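Local coordinates for Aar187cp (Eremothecium gossypii, PDB 3ZIL), which probably regulates sister-chromatid cohesion by acting on cohesin, as the Wpl1 member of the Wap1 family, at residues 76-88 / 111-125. Numbering follows the deposited sequence.
Sequences TDPKQKVTSLLQC and FILPLATDEVFPKKI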
ATOM      1  N   THR A  76      25.365   5.834  -6.279  1.00 27.61           N
ATOM      2  CA  THR A  76      23.932   5.800  -6.631  1.00 30.65           C
ATOM      3  C   THR A  76      23.532   7.276  -6.598  1.00 32.82           C
ATOM      4  O   THR A  76      24.025   8.050  -5.775  1.00 30.35           O
ATOM      5  CB  THR A  76      23.121   5.011  -5.615  1.00 31.04           C
ATOM      6  OG1 THR A  76      23.462   5.487  -4.328  1.00 37.73           O
ATOM      7  CG2 THR A  76      23.472   3.515  -5.586  1.00 30.92           C
ATOM      8  N   ASP A  77      22.713   7.691  -7.538  1.00 28.30           N
ATOM      9  CA  ASP A  77      22.208   9.044  -7.552  1.00 30.25           C
ATOM     10  C   ASP A  77      20.861   8.975  -8.263  1.00 26.70           C
ATOM     11  O   ASP A  77      20.825   8.599  -9.422  1.00 26.36           O
ATOM     12  CB  ASP A  77      23.197   9.941  -8.348  1.00 32.17           C
ATOM     13  CG  ASP A  77      22.740  11.391  -8.443  1.00 31.04           C
ATOM     14  OD1 ASP A  77      21.567  11.717  -8.171  1.00 32.08           O
ATOM     15  OD2 ASP A  77      23.564  12.205  -8.844  1.00 36.73           O
ATOM     16  N   PRO A  78      19.746   9.294  -7.551  1.00 29.52           N
ATOM     17  CA  PRO A  78      18.439   9.241  -8.198  1.00 26.52           C
ATOM     18  C   PRO A  78      18.251  10.243  -9.345  1.00 27.86           C
ATOM     19  O   PRO A  78      17.347  10.064 -10.158  1.00 28.04           O
ATOM     20  CB  PRO A  78      17.462   9.496  -7.055  1.00 26.59           C
ATOM     21  CG  PRO A  78      18.203  10.335  -6.110  1.00 27.52           C
ATOM     22  CD  PRO A  78      19.657   9.911  -6.202  1.00 27.36           C
ATOM     23  N   LYS A  79      19.134  11.235  -9.459  1.00 28.54           N
ATOM     24  CA  LYS A  79      19.078  12.171 -10.589  1.00 31.24           C
ATOM     25  C   LYS A  79      19.657  11.572 -11.869  1.00 28.44           C
ATOM     26  O   LYS A  79      19.396  12.080 -12.937  1.00 30.45           O
ATOM     27  CB  LYS A  79      19.783  13.502 -10.269  1.00 30.86           C
ATOM     28  CG  LYS A  79      18.997  14.396  -9.311  1.00 36.41           C
ATOM     29  CD  LYS A  79      19.959  15.404  -8.679  1.00 42.52           C
ATOM     30  CE  LYS A  79      19.239  16.337  -7.732  1.00 47.97           C
ATOM     31  NZ  LYS A  79      20.237  16.987  -6.815  1.00 58.01           N
ATOM     32  N   GLN A  80      20.421  10.486 -11.769  1.00 27.63           N
ATOM     33  CA  GLN A  80      20.977   9.894 -13.003  1.00 29.39           C
ATOM     34  C   GLN A  80      20.059   8.789 -13.373  1.00 27.57           C
ATOM     35  O   GLN A  80      20.189   7.678 -12.870  1.00 28.67           O
ATOM     36  CB  GLN A  80      22.425   9.432 -12.805  1.00 32.29           C
ATOM     37  CG  GLN A  80      23.326  10.650 -12.527  1.00 35.41           C
ATOM     38  CD  GLN A  80      24.698  10.341 -11.963  1.00 40.28           C
ATOM     39  OE1 GLN A  80      25.124   9.189 -11.825  1.00 48.07           O
ATOM     40  NE2 GLN A  80      25.408  11.387 -11.627  1.00 48.82           N
ATOM     41  N   LYS A  81      19.115   9.092 -14.253  1.00 27.06           N
ATOM     42  CA  LYS A  81      17.988   8.156 -14.431  1.00 25.86           C
ATOM     43  C   LYS A  81      18.375   6.875 -15.158  1.00 24.47           C
ATOM     44  O   LYS A  81      17.875   5.808 -14.805  1.00 20.35           O
ATOM     45  CB  LYS A  81      16.819   8.810 -15.120  1.00 24.91           C
ATOM     46  CG  LYS A  81      16.197   9.982 -14.378  1.00 25.54           C
ATOM     47  CD  LYS A  81      15.358   9.390 -13.233  1.00 28.86           C
ATOM     48  CE  LYS A  81      14.724  10.484 -12.420  1.00 32.41           C
ATOM     49  NZ  LYS A  81      14.521   9.915 -11.081  1.00 38.08           N
ATOM     50  N   VAL A  82      19.280   6.956 -16.155  1.00 23.56           N
ATOM     51  CA  VAL A  82      19.555   5.799 -16.971  1.00 23.38           C
ATOM     52  C   VAL A  82      20.412   4.818 -16.153  1.00 21.42           C
ATOM     53  O   VAL A  82      20.117   3.639 -16.093  1.00 24.78           O
ATOM     54  CB  VAL A  82      20.216   6.115 -18.362  1.00 23.51           C
ATOM     55  CG1 VAL A  82      20.692   4.797 -18.989  1.00 21.05           C
ATOM     56  CG2 VAL A  82      19.251   6.832 -19.278  1.00 23.65           C
ATOM     57  N   THR A  83      21.372   5.354 -15.410  1.00 20.91           N
ATOM     58  CA  THR A  83      22.224   4.540 -14.563  1.00 20.54           C
ATOM     59  C   THR A  83      21.363   3.853 -13.496  1.00 19.32           C
ATOM     60  O   THR A  83      21.535   2.666 -13.217  1.00 20.21           O
ATOM     61  CB  THR A  83      23.315   5.415 -13.964  1.00 21.35           C
ATOM     62  OG1 THR A  83      24.171   5.842 -15.038  1.00 25.48           O
ATOM     63  CG2 THR A  83      24.161   4.685 -12.963  1.00 22.07           C
ATOM     64  N   SER A  84      20.452   4.623 -12.917  1.00 16.84           N
ATOM     65  CA  SER A  84      19.521   4.124 -11.850  1.00 18.44           C
ATOM     66  C   SER A  84      18.616   2.957 -12.310  1.00 16.31           C
ATOM     67  O   SER A  84      18.398   1.963 -11.586  1.00 20.63           O
ATOM     68  CB  SER A  84      18.717   5.349 -11.409  1.00 16.76           C
ATOM     69  OG  SER A  84      19.540   6.122 -10.571  1.00 17.36           O
ATOM     70  N   LEU A  85      18.117   3.081 -13.541  1.00 16.58           N
ATOM     71  CA  LEU A  85      17.429   2.011 -14.209  1.00 17.10           C
ATOM     72  C   LEU A  85      18.247   0.724 -14.381  1.00 17.34           C
ATOM     73  O   LEU A  85      17.765  -0.378 -14.086  1.00 16.23           O
ATOM     74  CB  LEU A  85      16.914   2.462 -15.553  1.00 17.01           C
ATOM     75  CG  LEU A  85      15.905   1.425 -16.128  1.00 20.08           C
ATOM     76  CD1 LEU A  85      14.642   1.267 -15.258  1.00 17.81           C
ATOM     77  CD2 LEU A  85      15.526   1.768 -17.581  1.00 22.98           C
ATOM     78  N   LEU A  86      19.474   0.860 -14.901  1.00 17.41           N
ATOM     79  CA  LEU A  86      20.377  -0.250 -15.015  1.00 17.44           C
ATOM     80  C   LEU A  86      20.627  -0.882 -13.644  1.00 16.78           C
ATOM     81  O   LEU A  86      20.744  -2.090 -13.547  1.00 18.09           O
ATOM     82  CB  LEU A  86      21.722   0.253 -15.603  1.00 18.96           C
ATOM     83  CG  LEU A  86      21.647   0.962 -16.950  1.00 17.52           C
ATOM     84  CD1 LEU A  86      23.012   1.494 -17.487  1.00 18.74           C
ATOM     85  CD2 LEU A  86      20.933   0.079 -17.965  1.00 18.20           C
ATOM     86  N   GLN A  87      20.772  -0.049 -12.594  1.00 16.07           N
ATOM     87  CA  GLN A  87      21.085  -0.551 -11.291  1.00 17.80           C
ATOM     88  C   GLN A  87      19.880  -1.293 -10.759  1.00 17.05           C
ATOM     89  O   GLN A  87      20.091  -2.270 -10.049  1.00 16.24           O
ATOM     90  CB  GLN A  87      21.461   0.567 -10.278  1.00 18.38           C
ATOM     91  CG  GLN A  87      22.838   1.161 -10.619  1.00 19.74           C
ATOM     92  CD  GLN A  87      23.129   2.423  -9.851  1.00 21.30           C
ATOM     93  OE1 GLN A  87      22.379   3.393  -9.928  1.00 21.58           O
ATOM     94  NE2 GLN A  87      24.295   2.461  -9.193  1.00 18.92           N
ATOM     95  N   CYS A  88      18.671  -0.806 -11.026  1.00 15.93           N
ATOM     96  CA  CYS A  88      17.459  -1.580 -10.579  1.00 17.22           C
ATOM     97  C   CYS A  88      17.404  -2.997 -11.288  1.00 17.65           C
ATOM     98  O   CYS A  88      17.080  -3.970 -10.644  1.00 18.66           O
ATOM     99  CB  CYS A  88      16.189  -0.841 -10.923  1.00 16.34           C
ATOM    100  SG  CYS A  88      15.869   0.694 -10.044  1.00 20.10           S
ATOM    101  N   PHE A 111      17.773   6.998  -2.190  1.00 19.03           N
ATOM    102  CA  PHE A 111      17.952   6.540  -3.599  1.00 17.70           C
ATOM    103  C   PHE A 111      16.631   5.904  -4.028  1.00 18.69           C
ATOM    104  O   PHE A 111      15.983   6.362  -4.930  1.00 18.92           O
ATOM    105  CB  PHE A 111      19.090   5.466  -3.665  1.00 19.71           C
ATOM    106  CG  PHE A 111      19.303   4.836  -5.027  1.00 19.67           C
ATOM    107  CD1 PHE A 111      19.543   5.626  -6.154  1.00 21.15           C
ATOM    108  CD2 PHE A 111      19.366   3.445  -5.157  1.00 21.12           C
ATOM    109  CE1 PHE A 111      19.741   5.049  -7.391  1.00 21.17           C
ATOM    110  CE2 PHE A 111      19.565   2.835  -6.398  1.00 21.58           C
ATOM    111  CZ  PHE A 111      19.768   3.655  -7.526  1.00 21.49           C
ATOM    112  N   ILE A 112      16.263   4.834  -3.344  1.00 20.22           N
ATOM    113  CA  ILE A 112      15.112   4.043  -3.749  1.00 19.78           C
ATOM    114  C   ILE A 112      13.824   4.886  -3.636  1.00 20.20           C
ATOM    115  O   ILE A 112      13.058   4.910  -4.579  1.00 19.50           O
ATOM    116  CB  ILE A 112      14.997   2.762  -2.907  1.00 19.36           C
ATOM    117  CG1 ILE A 112      16.091   1.748  -3.289  1.00 20.04           C
ATOM    118  CG2 ILE A 112      13.616   2.112  -3.003  1.00 18.15           C
ATOM    119  CD1 ILE A 112      15.995   1.112  -4.695  1.00 24.67           C
ATOM    120  N   LEU A 113      13.565   5.513  -2.479  1.00 20.48           N
ATOM    121  CA  LEU A 113      12.301   6.286  -2.282  1.00 21.98           C
ATOM    122  C   LEU A 113      12.196   7.412  -3.307  1.00 21.55           C
ATOM    123  O   LEU A 113      11.191   7.528  -3.991  1.00 20.04           O
ATOM    124  CB  LEU A 113      12.138   6.808  -0.811  1.00 23.77           C
ATOM    125  CG  LEU A 113      11.118   7.937  -0.505  1.00 23.64           C
ATOM    126  CD1 LEU A 113       9.700   7.566  -0.965  1.00 24.82           C
ATOM    127  CD2 LEU A 113      11.105   8.366   0.973  1.00 21.92           C
ATOM    128  N   PRO A 114      13.284   8.192  -3.497  1.00 21.03           N
ATOM    129  CA  PRO A 114      13.214   9.196  -4.574  1.00 21.05           C
ATOM    130  C   PRO A 114      12.915   8.644  -5.917  1.00 19.25           C
ATOM    131  O   PRO A 114      12.083   9.226  -6.666  1.00 19.33           O
ATOM    132  CB  PRO A 114      14.645   9.800  -4.585  1.00 22.57           C
ATOM    133  CG  PRO A 114      15.005   9.786  -3.167  1.00 24.49           C
ATOM    134  CD  PRO A 114      14.486   8.415  -2.670  1.00 23.61           C
ATOM    135  N   LEU A 115      13.619   7.590  -6.321  1.00 16.33           N
ATOM    136  CA  LEU A 115      13.304   7.005  -7.592  1.00 15.67           C
ATOM    137  C   LEU A 115      11.847   6.507  -7.620  1.00 15.78           C
ATOM    138  O   LEU A 115      11.108   6.713  -8.635  1.00 20.19           O
ATOM    139  CB  LEU A 115      14.191   5.816  -7.859  1.00 16.88           C
ATOM    140  CG  LEU A 115      15.669   6.002  -8.224  1.00 16.93           C
ATOM    141  CD1 LEU A 115      16.257   4.583  -8.377  1.00 15.56           C
ATOM    142  CD2 LEU A 115      15.647   6.859  -9.454  1.00 14.24           C
ATOM    143  N   ALA A 116      11.422   5.835  -6.564  1.00 14.91           N
ATOM    144  CA  ALA A 116      10.006   5.272  -6.546  1.00 17.93           C
ATOM    145  C   ALA A 116       8.867   6.268  -6.796  1.00 19.34           C
ATOM    146  O   ALA A 116       7.748   5.861  -7.233  1.00 21.93           O
ATOM    147  CB  ALA A 116       9.734   4.542  -5.253  1.00 15.23           C
ATOM    148  N   THR A 117       9.127   7.533  -6.441  1.00 19.76           N
ATOM    149  CA  THR A 117       8.145   8.623  -6.405  1.00 21.44           C
ATOM    150  C   THR A 117       8.382   9.722  -7.455  1.00 21.91           C
ATOM    151  O   THR A 117       7.747  10.756  -7.416  1.00 23.50           O
ATOM    152  CB  THR A 117       8.042   9.229  -4.982  1.00 23.65           C
ATOM    153  OG1 THR A 117       9.324   9.590  -4.514  1.00 25.43           O
ATOM    154  CG2 THR A 117       7.464   8.202  -3.994  1.00 21.86           C
ATOM    155  N   ASP A 118       9.259   9.469  -8.435  1.00 22.01           N
ATOM    156  CA  ASP A 118       9.464  10.411  -9.500  1.00 22.93           C
ATOM    157  C   ASP A 118       9.127   9.756 -10.871  1.00 23.81           C
ATOM    158  O   ASP A 118       9.951   9.002 -11.425  1.00 23.74           O
ATOM    159  CB  ASP A 118      10.915  10.877  -9.444  1.00 22.80           C
ATOM    160  CG  ASP A 118      11.240  11.888 -10.519  1.00 25.14           C
ATOM    161  OD1 ASP A 118      10.345  12.360 -11.312  1.00 29.83           O
ATOM    162  OD2 ASP A 118      12.416  12.121 -10.652  1.00 24.54           O
ATOM    163  N   GLU A 119       7.981  10.127 -11.441  1.00 25.34           N
ATOM    164  CA  GLU A 119       7.488   9.551 -12.701  1.00 25.50           C
ATOM    165  C   GLU A 119       8.224  10.047 -13.969  1.00 28.35           C
ATOM    166  O   GLU A 119       8.004   9.545 -15.057  1.00 30.25           O
ATOM    167  CB  GLU A 119       5.951   9.728 -12.906  1.00 25.00           C
ATOM    168  CG  GLU A 119       4.976   9.444 -11.734  1.00 25.09           C
ATOM    169  CD  GLU A 119       4.828  10.641 -10.745  1.00 23.08           C
ATOM    170  OE1 GLU A 119       5.828  11.177 -10.293  1.00 24.04           O
ATOM    171  OE2 GLU A 119       3.726  11.009 -10.326  1.00 25.61           O
ATOM    172  N   VAL A 120       9.096  11.008 -13.846  1.00 30.37           N
ATOM    173  CA  VAL A 120       9.683  11.557 -15.068  1.00 33.08           C
ATOM    174  C   VAL A 120      10.856  10.717 -15.427  1.00 28.35           C
ATOM    175  O   VAL A 120      11.727  10.469 -14.579  1.00 33.75           O
ATOM    176  CB  VAL A 120      10.228  12.967 -14.872  1.00 35.24           C
ATOM    177  CG1 VAL A 120       9.077  13.956 -14.741  1.00 41.74           C
ATOM    178  CG2 VAL A 120      11.305  13.012 -13.756  1.00 35.71           C
ATOM    179  N   PHE A 121      10.832  10.176 -16.628  1.00 25.69           N
ATOM    180  CA  PHE A 121      11.925   9.332 -17.076  1.00 27.72           C
ATOM    181  C   PHE A 121      12.351   9.798 -18.474  1.00 24.94           C
ATOM    182  O   PHE A 121      11.486   9.978 -19.316  1.00 25.34           O
ATOM    183  CB  PHE A 121      11.526   7.856 -17.045  1.00 24.81           C
ATOM    184  CG  PHE A 121      12.713   6.958 -17.087  1.00 24.50           C
ATOM    185  CD1 PHE A 121      13.475   6.759 -15.952  1.00 20.25           C
ATOM    186  CD2 PHE A 121      13.132   6.373 -18.294  1.00 23.11           C
ATOM    187  CE1 PHE A 121      14.616   5.942 -16.007  1.00 19.52           C
ATOM    188  CE2 PHE A 121      14.287   5.624 -18.350  1.00 20.27           C
ATOM    189  CZ  PHE A 121      15.038   5.418 -17.217  1.00 21.02           C
ATOM    190  N   PRO A 122      13.669   9.995 -18.729  1.00 25.16           N
ATOM    191  CA  PRO A 122      14.017  10.456 -20.097  1.00 25.71           C
ATOM    192  C   PRO A 122      13.661   9.450 -21.199  1.00 28.80           C
ATOM    193  O   PRO A 122      13.794   8.225 -21.014  1.00 28.52           O
ATOM    194  CB  PRO A 122      15.562  10.576 -20.050  1.00 26.42           C
ATOM    195  CG  PRO A 122      15.974   9.631 -18.927  1.00 28.28           C
ATOM    196  CD  PRO A 122      14.880   9.797 -17.896  1.00 26.77           C
ATOM    197  N   LYS A 123      13.235   9.953 -22.346  1.00 34.33           N
ATOM    198  CA  LYS A 123      12.920   9.089 -23.482  1.00 34.09           C
ATOM    199  C   LYS A 123      14.115   8.892 -24.424  1.00 37.59           C
ATOM    200  O   LYS A 123      14.067   8.011 -25.285  1.00 42.79           O
ATOM    201  CB  LYS A 123      11.776   9.723 -24.257  1.00 44.20           C
ATOM    202  CG  LYS A 123      10.421   9.061 -24.076  1.00 53.31           C
ATOM    203  CD  LYS A 123       9.410   9.630 -25.085  1.00 58.72           C
ATOM    204  CE  LYS A 123       9.136  11.126 -24.871  1.00 53.82           C
ATOM    205  NZ  LYS A 123       8.384  11.692 -26.032  1.00 51.75           N
ATOM    206  N   LYS A 124      15.162   9.712 -24.300  1.00 34.82           N
ATOM    207  CA  LYS A 124      16.412   9.546 -25.063  1.00 41.37           C
ATOM    208  C   LYS A 124      17.654   9.272 -24.165  1.00 45.25           C
ATOM    209  O   LYS A 124      17.715   9.707 -23.002  1.00 43.33           O
ATOM    210  CB  LYS A 124      16.709  10.839 -25.828  1.00 45.11           C
ATOM    211  CG  LYS A 124      15.598  11.391 -26.689  1.00 44.58           C
ATOM    212  CD  LYS A 124      16.162  12.456 -27.619  1.00 53.69           C
ATOM    213  CE  LYS A 124      15.455  12.447 -28.969  1.00 56.67           C
ATOM    214  NZ  LYS A 124      15.982  13.524 -29.875  1.00 63.54           N
ATOM    215  N   ILE A 125      18.654   8.578 -24.708  1.00 39.72           N
ATOM    216  CA  ILE A 125      19.942   8.448 -24.016  1.00 36.17           C
ATOM    217  C   ILE A 125      20.973   9.319 -24.786  1.00 41.24           C
ATOM    218  O   ILE A 125      21.010   9.279 -26.018  1.00 43.07           O
ATOM    219  CB  ILE A 125      20.351   6.938 -23.742  1.00 32.32           C
ATOM    220  CG1 ILE A 125      21.702   6.836 -23.030  1.00 31.26           C
ATOM    221  CG2 ILE A 125      20.404   6.060 -24.990  1.00 30.43           C
ATOM    222  CD1 ILE A 125      22.083   5.428 -22.629  1.00 30.45           C
TER
HETATM  223  O   HOH W   1      12.479   7.738 -10.894  1.00 21.28           O
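The K81 chain is bent at chi2 (-76°) and extended beyond it, which brings NZ to D118. D118 CG stands anti to the backbone N (chi1 -179°), which carries OD2 toward the end of K81. NZ forms a salt bridge to D118 OD2 at 3.1 Å, reaching it from above the carboxylate plane. The same NZ donates to P78 O at 3.0 Å and to a water. That water donates in turn to L115 O and D118 O, where helix 108-116 runs out. K81 CB lies 3.5 Å from P122 CD, and F121 turns its ring edge to K81 O. P122 CD also lies over one face of the F121 ring, toward its rim. The F111 ring is sandwiched: T76 CB makes a CH-pi contact over its centre, 3.7 Å from the centroid, and L115 CD1 lies over the opposite face near the rim. Replacing K81 with an alanine would probably leave D118 without its charge partner and P78 O and the water without their donor. Helix 81-93 and its leading turn are thus joined to helix 108-116 and the following loop within the helical Wap1 domain. With three acceptors around NZ, one of them an acid, the lysine probably stays charged, while dispersion holds the rings.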